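Local coordinates for protein CurF (PDB 5DP2) that forms the cyclopropane ring of curacin A as an enoyl-reductase-like enzyme of a polyketide synthase pathway, probably using NADPH, at residues F144-G149 against V176-F181; Y148-L153 against V227-N232; H165-G170 against S196-Q201. All blocks are in the same frame, centred on the assembly; numbering follows the deposited sequence. Where two conformers were deposited one is given.

All three contacts are buried and lie in the Rossmann-type cofactor domain, but they join different elements of it. Interactions 1 and 2 adjoin, their centres about 8 Å apart, and share helix 140-153: interaction 1 packs it against helix 170-181, and interaction 2 lays its later turn on strand 227-232. Ala146 and Phe231 touch at the seam, as do Leu150 and Leu178. Both contacts are purely apolar. Interaction 3 lies about 17 Å from interaction 2 between centres and has an apolar side toward helix 195-200 and a polar one toward NADP. Interaction 1 also reaches the cofactor, through Thr145 at the nicotinamide, whereas 165-170 binds the 2'-phosphate and one phosphate of the pyrophosphate.

Interaction 1. Residues F144-G149 against V176-F181; sequences FTAYYG and VQLAQF. With NAP (NADP nicotinamide-adenine-dinucleotide phosphate), chain B.
The phenol ring of Tyr147 meets Leu178 at its edge: methyl CD2 approaches ring atom CD1 nearly in the ring plane, at 3.8 Å. The imidazole of His151, one turn further along the same helix, stacks with this ring, and Leu295 and Leu299 of helix 290-305 also touch the tyrosine. Its hydroxyl OH is hydrogen-bonded to OD2 of Asp298, so a polar end and an apolar rim serve different neighbours. With CG anti to the backbone N (chi1 -173°), the ring is carried past the leucine, and the two side chains cross at about a right angle.

Leu178 divides its two methyls. While CD2 takes the ring edge, CD1 points into the backbone of helix 140-153, 3.7 Å from Ala146 CB and 3.5 Å from Tyr147 N. The small alanine lets this branch come close to the helix surface. All three touching residues are buried, and the interface is held by van der Waals packing.

On another side of the same helical turn Thr145 faces NADP. Its OG1 lies 3.4 Å from C4N of the nicotinamide, and its methyl CG2 stands above the ring plane near the same carbon, at 3.7 Å from C4N. The hydroxyl is hydrogen-bonded to Met141 O within the helix, which fixes the rotation of the side chain. An alanine here would take away both groups, and is likely to open a gap beside C4N and to leave Met141 O without the hydroxyl.

Two helices packed through a leucine set between an alanine and a tyrosine, one helix also bordering the nicotinamide, are consistent with the Rossmann-type cofactor domain of the medium-chain reductase family, in which C4N is the hydride-carrying carbon.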
loop_
_atom_site.group_PDB
_atom_site.type_symbol
_atom_site.label_atom_id
_atom_site.label_comp_id
_atom_site.label_asym_id
_atom_site.label_seq_id
_atom_site.Cartn_x
_atom_site.Cartn_y
_atom_site.Cartn_z
ATOM N N PHE A 144 2.679 4.581 -4.000
ATOM C CA PHE A 144 3.075 4.038 -5.292
ATOM C C PHE A 144 1.871 3.370 -5.963
ATOM O O PHE A 144 1.671 3.498 -7.175
ATOM C CB PHE A 144 4.287 3.100 -5.189
ATOM C CG PHE A 144 5.619 3.805 -5.026
ATOM C CD1 PHE A 144 5.846 4.789 -4.068
ATOM C CD2 PHE A 144 6.698 3.444 -5.840
ATOM C CE1 PHE A 144 7.079 5.397 -3.924
ATOM C CE2 PHE A 144 7.939 4.052 -5.698
ATOM C CZ PHE A 144 8.129 5.019 -4.743
ATOM N N THR A 145 1.042 2.656 -5.169
ATOM C CA THR A 145 -0.166 2.024 -5.701
ATOM C C THR A 145 -1.133 3.069 -6.237
ATOM O O THR A 145 -1.644 2.963 -7.355
ATOM C CB THR A 145 -0.832 1.196 -4.585
ATOM O OG1 THR A 145 0.051 0.150 -4.159
ATOM C CG2 THR A 145 -2.116 0.536 -5.053
ATOM N N ALA A 146 -1.412 4.083 -5.412
ATOM C CA ALA A 146 -2.382 5.100 -5.808
ATOM C C ALA A 146 -1.891 5.912 -7.010
ATOM O O ALA A 146 -2.677 6.270 -7.886
ATOM C CB ALA A 146 -2.727 5.983 -4.639
ATOM N N TYR A 147 -0.595 6.223 -7.061
ATOM C CA TYR A 147 -0.061 6.994 -8.184
ATOM C C TYR A 147 -0.098 6.183 -9.466
ATOM O O TYR A 147 -0.509 6.676 -10.526
ATOM C CB TYR A 147 1.378 7.441 -7.870
ATOM C CG TYR A 147 1.943 8.388 -8.910
ATOM C CD1 TYR A 147 1.690 9.745 -8.850
ATOM C CD2 TYR A 147 2.741 7.931 -9.940
ATOM C CE1 TYR A 147 2.219 10.622 -9.774
ATOM C CE2 TYR A 147 3.260 8.807 -10.893
ATOM C CZ TYR A 147 2.988 10.156 -10.798
ATOM O OH TYR A 147 3.499 11.059 -11.720
ATOM N N TYR A 148 0.334 4.917 -9.407
ATOM C CA TYR A 148 0.289 4.090 -10.604
ATOM C C TYR A 148 -1.134 3.987 -11.136
ATOM O O TYR A 148 -1.387 4.137 -12.333
ATOM C CB TYR A 148 0.894 2.712 -10.304
ATOM C CG TYR A 148 0.976 1.847 -11.514
ATOM C CD1 TYR A 148 1.716 2.230 -12.628
ATOM C CD2 TYR A 148 0.318 0.619 -11.558
ATOM C CE1 TYR A 148 1.812 1.430 -13.746
ATOM C CE2 TYR A 148 0.420 -0.203 -12.669
ATOM C CZ TYR A 148 1.168 0.200 -13.766
ATOM O OH TYR A 148 1.267 -0.604 -14.885
ATOM N N GLY A 149 -2.093 3.729 -10.240
ATOM C CA GLY A 149 -3.473 3.603 -10.679
ATOM C C GLY A 149 -4.064 4.897 -11.218
ATOM O O GLY A 149 -4.702 4.906 -12.278
ATOM N N VAL A 176 -6.761 9.864 -2.031
ATOM C CA VAL A 176 -7.421 11.163 -1.848
ATOM C C VAL A 176 -6.414 12.291 -2.061
ATOM O O VAL A 176 -6.691 13.261 -2.771
ATOM C CB VAL A 176 -8.106 11.279 -0.459
ATOM C CG1 VAL A 176 -8.572 12.706 -0.221
ATOM C CG2 VAL A 176 -9.276 10.308 -0.350
ATOM N N GLN A 177 -5.245 12.193 -1.433
ATOM C CA GLN A 177 -4.253 13.247 -1.593
ATOM C C GLN A 177 -3.888 13.423 -3.061
ATOM O O GLN A 177 -3.793 14.555 -3.566
ATOM C CB GLN A 177 -2.968 12.952 -0.812
ATOM C CG GLN A 177 -3.066 13.161 0.685
ATOM C CD GLN A 177 -1.680 13.241 1.298
ATOM O OE1 GLN A 177 -0.795 13.911 0.757
ATOM N NE2 GLN A 177 -1.495 12.597 2.434
ATOM N N LEU A 178 -3.633 12.329 -3.768
ATOM C CA LEU A 178 -3.232 12.415 -5.168
ATOM C C LEU A 178 -4.360 12.932 -6.058
ATOM O O LEU A 178 -4.133 13.780 -6.933
ATOM C CB LEU A 178 -2.736 11.049 -5.664
ATOM C CG LEU A 178 -1.318 10.734 -5.243
ATOM C CD1 LEU A 178 -1.068 9.241 -5.366
ATOM C CD2 LEU A 178 -0.325 11.507 -6.088
ATOM N N ALA A 179 -5.578 12.432 -5.859
ATOM C CA ALA A 179 -6.682 12.899 -6.664
ATOM C C ALA A 179 -6.872 14.418 -6.513
ATOM O O ALA A 179 -7.139 15.110 -7.499
ATOM C CB ALA A 179 -7.952 12.145 -6.315
ATOM N N GLN A 180 -6.742 14.912 -5.292
ATOM C CA GLN A 180 -6.872 16.365 -5.118
ATOM C C GLN A 180 -5.685 17.132 -5.683
ATOM O O GLN A 180 -5.889 18.202 -6.270
ATOM C CB GLN A 180 -7.132 16.681 -3.671
ATOM C CG GLN A 180 -8.420 16.018 -3.233
ATOM C CD GLN A 180 -9.015 16.633 -2.010
ATOM O OE1 GLN A 180 -8.328 16.921 -1.033
ATOM N NE2 GLN A 180 -10.313 16.876 -2.071
ATOM N N PHE A 181 -4.470 16.586 -5.586
ATOM C CA PHE A 181 -3.303 17.192 -6.241
ATOM C C PHE A 181 -3.516 17.318 -7.754
ATOM O O PHE A 181 -3.107 18.307 -8.370
ATOM C CB PHE A 181 -2.041 16.362 -5.926
ATOM C CG PHE A 181 -0.817 16.770 -6.714
ATOM C CD1 PHE A 181 -0.139 17.930 -6.420
ATOM C CD2 PHE A 181 -0.398 16.000 -7.806
ATOM C CE1 PHE A 181 0.955 18.309 -7.168
ATOM C CE2 PHE A 181 0.701 16.374 -8.556
ATOM C CZ PHE A 181 1.380 17.530 -8.230
HETATM P PA NAP B . -6.382 -0.342 4.406
HETATM O O1A NAP B . -5.686 0.542 5.382
HETATM O O2A NAP B . -7.121 0.268 3.271
HETATM O O5B NAP B . -7.336 -1.306 5.251
HETATM C C5B NAP B . -8.390 -2.047 4.621
HETATM C C4B NAP B . -9.585 -1.187 4.269
HETATM O O4B NAP B . -10.624 -2.033 3.835
HETATM C C3B NAP B . -10.106 -0.358 5.406
HETATM O O3B NAP B . -9.933 1.019 5.067
HETATM C C2B NAP B . -11.594 -0.733 5.537
HETATM O O2B NAP B . -12.527 0.307 5.626
HETATM C C1B NAP B . -11.881 -1.445 4.230
HETATM N N9A NAP B . -12.819 -2.554 4.336
HETATM C C8A NAP B . -12.525 -3.856 4.680
HETATM N N7A NAP B . -13.646 -4.615 4.670
HETATM C C5A NAP B . -14.649 -3.801 4.308
HETATM C C6A NAP B . -16.051 -3.964 4.103
HETATM N N6A NAP B . -16.621 -5.173 4.281
HETATM N N1A NAP B . -16.763 -2.909 3.729
HETATM C C2A NAP B . -16.164 -1.725 3.562
HETATM N N3A NAP B . -14.866 -1.450 3.720
HETATM C C4A NAP B . -14.127 -2.478 4.107
HETATM O O3 NAP B . -5.339 -1.410 3.804
HETATM P PN NAP B . -4.222 -1.218 2.672
HETATM O O1N NAP B . -3.037 -1.998 3.091
HETATM O O2N NAP B . -4.052 0.236 2.338
HETATM O O5D NAP B . -4.878 -1.981 1.473
HETATM C C5D NAP B . -6.078 -1.441 0.873
HETATM C C4D NAP B . -6.758 -2.527 0.002
HETATM O O4D NAP B . -6.082 -2.574 -1.228
HETATM C C3D NAP B . -6.676 -3.949 0.569
HETATM O O3D NAP B . -7.812 -4.680 0.087
HETATM C C2D NAP B . -5.382 -4.469 -0.004
HETATM O O2D NAP B . -5.401 -5.898 -0.075
HETATM C C1D NAP B . -5.358 -3.810 -1.357
HETATM N N1N NAP B . -4.074 -3.410 -1.972
HETATM C C2N NAP B . -3.770 -3.837 -3.219
HETATM C C3N NAP B . -2.585 -3.483 -3.858
HETATM C C7N NAP B . -2.302 -3.980 -5.234
HETATM O O7N NAP B . -1.170 -3.794 -5.626
HETATM N N7N NAP B . -3.298 -4.577 -5.942
HETATM C C4N NAP B . -1.676 -2.657 -3.189
HETATM C C5N NAP B . -2.010 -2.230 -1.910
HETATM C C6N NAP B . -3.218 -2.611 -1.311
HETATM P P2B NAP B . -12.777 1.185 6.938
HETATM O O1X NAP B . -11.524 2.027 7.143
HETATM O O2X NAP B . -13.985 1.996 6.562
HETATM O O3X NAP B . -13.006 0.221 8.077
#

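Interaction 2. Residues Y148-L153 against V227-N232; sequences YGLHNL and VDVIFN
Leu150 of helix 140-153 packs against Val229 and Phe231 of strand 227-232, a helix-on-sheet contact in the Rossmann-type cofactor domain. The strand is an inner member of the parallel six-stranded sheet, between strands 161-164 and 251-255, and it turns a corner at Asp228 before entering the regular part that carries Val229 and Phe231. Both of these side chains set out toward the helix, while Ile230 between them points away.

Tyr148, first in the helical segment, sends its ring away from the strand; Leu153 CG sits 4.0 Å above one face of that ring, and Phe279 and Phe291 meet it edge-to-face. At Gly149 a CB would point toward the strand and come tightly to 3.5 Å from Phe231 CE1, so the bare backbone leaves room for the aromatic ring.

Leu150 then carries the contact. Its CG stands anti to the carbonyl carbon and beside the backbone N (chi1 -66°), which swings methyl CD2 to the strand, and this methyl alone does the touching. It is 4.2 Å from Phe231 CD1, approaching the ring obliquely, and 4.3 Å from Val229 CG1, so it is shared by both strand residues. Around the same leucine, Ile254 of strand 251-255 and Ala175 of helix 170-181 complete the apolar surroundings.

The segment forms a wider pi-type turn, closed by Leu153 N bonded to Tyr148 O at 3.0 Å. In that turn His151 ND1 donates to Asn152 OD1 at 3.0 Å, almost perfectly straight at 177°; the oxygen lies in the imidazole plane, but the nitrogen stands 47° out of the plane of the asparagine carbonyl.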
loop_
_atom_site.group_PDB
_atom_site.type_symbol
_atom_site.label_atom_id
_atom_site.label_comp_id
_atom_site.label_asym_id
_atom_site.label_seq_id
_atom_site.Cartn_x
_atom_site.Cartn_y
_atom_site.Cartn_z
ATOM N N TYR A 148 0.334 4.917 -9.407
ATOM C CA TYR A 148 0.289 4.090 -10.604
ATOM C C TYR A 148 -1.134 3.987 -11.136
ATOM O O TYR A 148 -1.387 4.137 -12.333
ATOM C CB TYR A 148 0.894 2.712 -10.304
ATOM C CG TYR A 148 0.976 1.847 -11.514
ATOM C CD1 TYR A 148 1.716 2.230 -12.628
ATOM C CD2 TYR A 148 0.318 0.619 -11.558
ATOM C CE1 TYR A 148 1.812 1.430 -13.746
ATOM C CE2 TYR A 148 0.420 -0.203 -12.669
ATOM C CZ TYR A 148 1.168 0.200 -13.766
ATOM O OH TYR A 148 1.267 -0.604 -14.885
ATOM N N GLY A 149 -2.093 3.729 -10.240
ATOM C CA GLY A 149 -3.473 3.603 -10.679
ATOM C C GLY A 149 -4.064 4.897 -11.218
ATOM O O GLY A 149 -4.702 4.906 -12.278
ATOM N N LEU A 150 -3.955 5.974 -10.439
ATOM C CA LEU A 150 -4.620 7.239 -10.795
ATOM C C LEU A 150 -3.922 7.994 -11.924
ATOM O O LEU A 150 -4.588 8.595 -12.760
ATOM C CB LEU A 150 -4.752 8.147 -9.586
ATOM C CG LEU A 150 -5.676 7.658 -8.455
ATOM C CD1 LEU A 150 -5.492 8.532 -7.249
ATOM C CD2 LEU A 150 -7.125 7.606 -8.873
ATOM N N HIS A 151 -2.590 8.013 -11.901
ATOM C CA HIS A 151 -1.814 8.757 -12.882
ATOM C C HIS A 151 -1.478 7.895 -14.090
ATOM O O HIS A 151 -1.869 8.189 -15.206
ATOM C CB HIS A 151 -0.567 9.355 -12.244
ATOM C CG HIS A 151 0.338 10.064 -13.201
ATOM N ND1 HIS A 151 1.377 9.431 -13.851
ATOM C CD2 HIS A 151 0.382 11.351 -13.604
ATOM C CE1 HIS A 151 2.006 10.290 -14.634
ATOM N NE2 HIS A 151 1.422 11.465 -14.504
ATOM N N ASN A 152 -0.730 6.804 -13.900
ATOM C CA ASN A 152 -0.230 6.068 -15.055
ATOM C C ASN A 152 -1.350 5.385 -15.842
ATOM O O ASN A 152 -1.335 5.373 -17.059
ATOM C CB ASN A 152 0.815 5.021 -14.663
ATOM C CG ASN A 152 2.124 5.616 -14.200
ATOM O OD1 ASN A 152 2.146 6.539 -13.420
ATOM N ND2 ASN A 152 3.225 4.989 -14.598
ATOM N N LEU A 153 -2.282 4.753 -15.118
ATOM C CA LEU A 153 -3.316 3.953 -15.763
ATOM C C LEU A 153 -4.554 4.772 -16.114
ATOM O O LEU A 153 -4.890 4.906 -17.291
ATOM C CB LEU A 153 -3.672 2.711 -14.922
ATOM C CG LEU A 153 -2.484 1.730 -14.691
ATOM C CD1 LEU A 153 -2.973 0.553 -13.876
ATOM C CD2 LEU A 153 -1.829 1.300 -15.993
ATOM N N VAL A 227 -19.526 8.624 -12.236
ATOM C CA VAL A 227 -18.175 9.111 -11.976
ATOM C C VAL A 227 -17.223 8.666 -13.093
ATOM O O VAL A 227 -17.401 7.636 -13.769
ATOM C CB VAL A 227 -17.653 8.659 -10.599
ATOM C CG1 VAL A 227 -18.439 9.336 -9.484
ATOM C CG2 VAL A 227 -17.668 7.152 -10.449
ATOM N N ASP A 228 -16.187 9.472 -13.297
ATOM C CA ASP A 228 -15.222 9.213 -14.368
ATOM C C ASP A 228 -14.188 8.129 -14.034
ATOM O O ASP A 228 -13.721 7.443 -14.943
ATOM C CB ASP A 228 -14.501 10.505 -14.753
ATOM C CG ASP A 228 -15.479 11.587 -15.184
ATOM O OD1 ASP A 228 -16.194 11.349 -16.166
ATOM O OD2 ASP A 228 -15.540 12.630 -14.493
ATOM N N VAL A 229 -13.828 8.027 -12.756
ATOM C CA VAL A 229 -12.809 7.088 -12.298
ATOM C C VAL A 229 -13.309 6.514 -10.979
ATOM O O VAL A 229 -13.798 7.254 -10.117
ATOM C CB VAL A 229 -11.443 7.781 -12.096
ATOM C CG1 VAL A 229 -10.385 6.808 -11.592
ATOM C CG2 VAL A 229 -10.967 8.454 -13.378
ATOM N N ILE A 230 -13.107 5.196 -10.805
ATOM C CA ILE A 230 -13.308 4.539 -9.515
ATOM C C ILE A 230 -11.976 3.902 -9.108
ATOM O O ILE A 230 -11.351 3.207 -9.915
ATOM C CB ILE A 230 -14.431 3.482 -9.576
ATOM C CG1 ILE A 230 -15.767 4.153 -9.899
ATOM C CG2 ILE A 230 -14.498 2.716 -8.268
ATOM C CD1 ILE A 230 -16.912 3.191 -10.128
ATOM N N PHE A 231 -11.580 4.140 -7.860
ATOM C CA PHE A 231 -10.410 3.510 -7.244
ATOM C C PHE A 231 -10.951 2.576 -6.165
ATOM O O PHE A 231 -11.373 3.032 -5.094
ATOM C CB PHE A 231 -9.491 4.590 -6.666
ATOM C CG PHE A 231 -8.196 4.057 -6.101
ATOM C CD1 PHE A 231 -7.087 3.893 -6.914
ATOM C CD2 PHE A 231 -8.059 3.762 -4.761
ATOM C CE1 PHE A 231 -5.885 3.418 -6.410
ATOM C CE2 PHE A 231 -6.849 3.301 -4.259
ATOM C CZ PHE A 231 -5.772 3.120 -5.087
ATOM N N ASN A 232 -10.983 1.274 -6.483
ATOM C CA ASN A 232 -11.676 0.303 -5.648
ATOM C C ASN A 232 -10.742 -0.764 -5.098
ATOM O O ASN A 232 -9.802 -1.185 -5.765
ATOM C CB ASN A 232 -12.761 -0.407 -6.450
ATOM C CG ASN A 232 -13.672 -1.251 -5.559
ATOM O OD1 ASN A 232 -14.047 -0.791 -4.466
ATOM N ND2 ASN A 232 -14.004 -2.462 -5.987
#

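Interaction 3. Residues H165-G170 against S196-Q201; sequences HAASGG and SVLREQ. With NAP (NADP nicotinamide-adenine-dinucleotide phosphate), chain B.
Helix 195-200 reaches the loop 165-170 through one residue, Leu198, whose methyls settle on Ala167 and Ser168. Just before it, Val197 turns to Ile334. Leu198 sets off toward the loop and forks: CD2 meets Ala167 CB at 3.7 Å and lies 4.0 Å from Ser168 N, while CD1 comes to 4.2 Å from Ser168 CB. Gln201, further on, is tied by NE2 to OE1 of Gln173 on helix 170-181.

The loop is a type I turn from Ala166 to Gly169, closed by a hydrogen bond from Gly169 N to Ala166 O, and its other side faces NADP. Ser168 OG stands between its backbone N and carbonyl carbon (chi1 38°) and donates to O1X of the 2'-phosphate at 2.6 Å, also bonding to Thr190 OG1. Gly170 N, in the first turn of helix 170-181, donates to O1A of the pyrophosphate at 2.9 Å. A CB at Gly169 would collide with phosphate oxygen O2A. Lys194 NZ is a further hydrogen-bond partner of NADP.

This is the glycine-rich phosphate loop of a Rossmann fold. Leu198 packs on the apolar side of the turn, and the other side grips two separate phosphates; the serine bond to the 2'-phosphate is consistent with a preference for NADP over NAD.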
loop_
_atom_site.group_PDB
_atom_site.type_symbol
_atom_site.label_atom_id
_atom_site.label_comp_id
_atom_site.label_asym_id
_atom_site.label_seq_id
_atom_site.Cartn_x
_atom_site.Cartn_y
_atom_site.Cartn_z
ATOM N N HIS A 165 -12.994 4.335 -2.748
ATOM C CA HIS A 165 -13.544 3.488 -1.698
ATOM C C HIS A 165 -12.549 3.280 -0.577
ATOM O O HIS A 165 -11.340 3.318 -0.759
ATOM C CB HIS A 165 -14.015 2.159 -2.269
ATOM C CG HIS A 165 -15.250 2.289 -3.068
ATOM N ND1 HIS A 165 -16.432 2.679 -2.486
ATOM C CD2 HIS A 165 -15.489 2.072 -4.381
ATOM C CE1 HIS A 165 -17.355 2.697 -3.432
ATOM N NE2 HIS A 165 -16.817 2.337 -4.591
ATOM N N ALA A 166 -13.078 3.021 0.628
ATOM C CA ALA A 166 -12.220 2.755 1.782
ATOM C C ALA A 166 -11.188 3.877 1.912
ATOM O O ALA A 166 -9.981 3.667 2.132
ATOM C CB ALA A 166 -11.559 1.390 1.715
ATOM N N ALA A 167 -11.692 5.108 1.849
ATOM C CA ALA A 167 -10.856 6.300 1.790
ATOM C C ALA A 167 -10.147 6.621 3.098
ATOM O O ALA A 167 -9.265 7.473 3.113
ATOM C CB ALA A 167 -11.679 7.487 1.283
ATOM N N SER A 168 -10.531 5.931 4.179
ATOM C CA SER A 168 -9.881 6.002 5.473
ATOM C C SER A 168 -8.594 5.179 5.577
ATOM O O SER A 168 -7.841 5.405 6.514
ATOM C CB SER A 168 -10.914 5.460 6.486
ATOM O OG SER A 168 -11.649 4.350 5.902
ATOM N N GLY A 169 -8.428 4.201 4.689
ATOM C CA GLY A 169 -7.299 3.291 4.782
ATOM C C GLY A 169 -6.043 3.854 4.125
ATOM O O GLY A 169 -5.995 5.021 3.732
ATOM N N GLY A 170 -5.003 3.040 4.050
ATOM C CA GLY A 170 -3.713 3.514 3.552
ATOM C C GLY A 170 -3.764 3.900 2.077
ATOM O O GLY A 170 -3.456 5.034 1.688
ATOM N N SER A 196 -17.207 11.364 9.601
ATOM C CA SER A 196 -16.940 12.684 10.133
ATOM C C SER A 196 -15.462 13.032 10.042
ATOM O O SER A 196 -15.102 14.210 9.831
ATOM C CB SER A 196 -17.399 12.742 11.608
ATOM O OG SER A 196 -16.678 11.804 12.418
ATOM N N VAL A 197 -14.610 12.034 10.233
ATOM C CA VAL A 197 -13.177 12.239 10.178
ATOM C C VAL A 197 -12.764 12.685 8.762
ATOM O O VAL A 197 -11.987 13.627 8.585
ATOM C CB VAL A 197 -12.409 10.957 10.615
ATOM C CG1 VAL A 197 -10.905 11.161 10.500
ATOM C CG2 VAL A 197 -12.791 10.545 12.032
ATOM N N LEU A 198 -13.304 12.023 7.741
ATOM C CA LEU A 198 -12.964 12.365 6.365
ATOM C C LEU A 198 -13.557 13.741 5.967
ATOM O O LEU A 198 -12.932 14.514 5.229
ATOM C CB LEU A 198 -13.420 11.304 5.394
ATOM C CG LEU A 198 -12.404 10.169 5.242
ATOM C CD1 LEU A 198 -11.750 9.581 6.474
ATOM C CD2 LEU A 198 -12.930 9.128 4.324
ATOM N N ARG A 199 -14.745 14.078 6.453
ATOM C CA ARG A 199 -15.286 15.414 6.193
ATOM C C ARG A 199 -14.364 16.475 6.816
ATOM O O ARG A 199 -14.110 17.515 6.181
ATOM C CB ARG A 199 -16.734 15.513 6.683
ATOM C CG ARG A 199 -17.704 14.648 5.887
ATOM C CD ARG A 199 -19.145 14.752 6.391
ATOM N NE ARG A 199 -20.037 13.920 5.577
ATOM C CZ ARG A 199 -21.172 13.361 5.990
ATOM N NH1 ARG A 199 -21.604 13.521 7.231
ATOM N NH2 ARG A 199 -21.847 12.579 5.165
ATOM N N GLU A 200 -13.826 16.212 8.012
ATOM C CA GLU A 200 -12.915 17.158 8.661
ATOM C C GLU A 200 -11.613 17.321 7.875
ATOM O O GLU A 200 -10.977 18.386 7.907
ATOM C CB GLU A 200 -12.631 16.752 10.111
ATOM C CG GLU A 200 -13.842 16.884 11.019
ATOM C CD GLU A 200 -13.501 16.857 12.494
ATOM O OE1 GLU A 200 -12.295 16.867 12.839
ATOM O OE2 GLU A 200 -14.450 16.826 13.312
ATOM N N GLN A 201 -11.198 16.278 7.162
ATOM C CA GLN A 201 -10.028 16.379 6.294
ATOM C C GLN A 201 -10.296 17.223 5.055
ATOM O O GLN A 201 -9.365 17.538 4.313
ATOM C CB GLN A 201 -9.561 15.000 5.845
ATOM C CG GLN A 201 -9.002 14.123 6.957
ATOM C CD GLN A 201 -8.417 12.848 6.371
ATOM O OE1 GLN A 201 -8.955 12.301 5.465
ATOM N NE2 GLN A 201 -7.312 12.393 6.877
HETATM P PA NAP B . -6.382 -0.342 4.406
HETATM O O1A NAP B . -5.686 0.542 5.382
HETATM O O2A NAP B . -7.121 0.268 3.271
HETATM O O5B NAP B . -7.336 -1.306 5.251
HETATM C C5B NAP B . -8.390 -2.047 4.621
HETATM C C4B NAP B . -9.585 -1.187 4.269
HETATM O O4B NAP B . -10.624 -2.033 3.835
HETATM C C3B NAP B . -10.106 -0.358 5.406
HETATM O O3B NAP B . -9.933 1.019 5.067
HETATM C C2B NAP B . -11.594 -0.733 5.537
HETATM O O2B NAP B . -12.527 0.307 5.626
HETATM C C1B NAP B . -11.881 -1.445 4.230
HETATM N N9A NAP B . -12.819 -2.554 4.336
HETATM C C8A NAP B . -12.525 -3.856 4.680
HETATM N N7A NAP B . -13.646 -4.615 4.670
HETATM C C5A NAP B . -14.649 -3.801 4.308
HETATM C C6A NAP B . -16.051 -3.964 4.103
HETATM N N6A NAP B . -16.621 -5.173 4.281
HETATM N N1A NAP B . -16.763 -2.909 3.729
HETATM C C2A NAP B . -16.164 -1.725 3.562
HETATM N N3A NAP B . -14.866 -1.450 3.720
HETATM C C4A NAP B . -14.127 -2.478 4.107
HETATM O O3 NAP B . -5.339 -1.410 3.804
HETATM P PN NAP B . -4.222 -1.218 2.672
HETATM O O1N NAP B . -3.037 -1.998 3.091
HETATM O O2N NAP B . -4.052 0.236 2.338
HETATM O O5D NAP B . -4.878 -1.981 1.473
HETATM C C5D NAP B . -6.078 -1.441 0.873
HETATM C C4D NAP B . -6.758 -2.527 0.002
HETATM O O4D NAP B . -6.082 -2.574 -1.228
HETATM C C3D NAP B . -6.676 -3.949 0.569
HETATM O O3D NAP B . -7.812 -4.680 0.087
HETATM C C2D NAP B . -5.382 -4.469 -0.004
HETATM O O2D NAP B . -5.401 -5.898 -0.075
HETATM C C1D NAP B . -5.358 -3.810 -1.357
HETATM N N1N NAP B . -4.074 -3.410 -1.972
HETATM C C2N NAP B . -3.770 -3.837 -3.219
HETATM C C3N NAP B . -2.585 -3.483 -3.858
HETATM C C7N NAP B . -2.302 -3.980 -5.234
HETATM O O7N NAP B . -1.170 -3.794 -5.626
HETATM N N7N NAP B . -3.298 -4.577 -5.942
HETATM C C4N NAP B . -1.676 -2.657 -3.189
HETATM C C5N NAP B . -2.010 -2.230 -1.910
HETATM C C6N NAP B . -3.218 -2.611 -1.311
HETATM P P2B NAP B . -12.777 1.185 6.938
HETATM O O1X NAP B . -11.524 2.027 7.143
HETATM O O2X NAP B . -13.985 1.996 6.562
HETATM O O3X NAP B . -13.006 0.221 8.077
#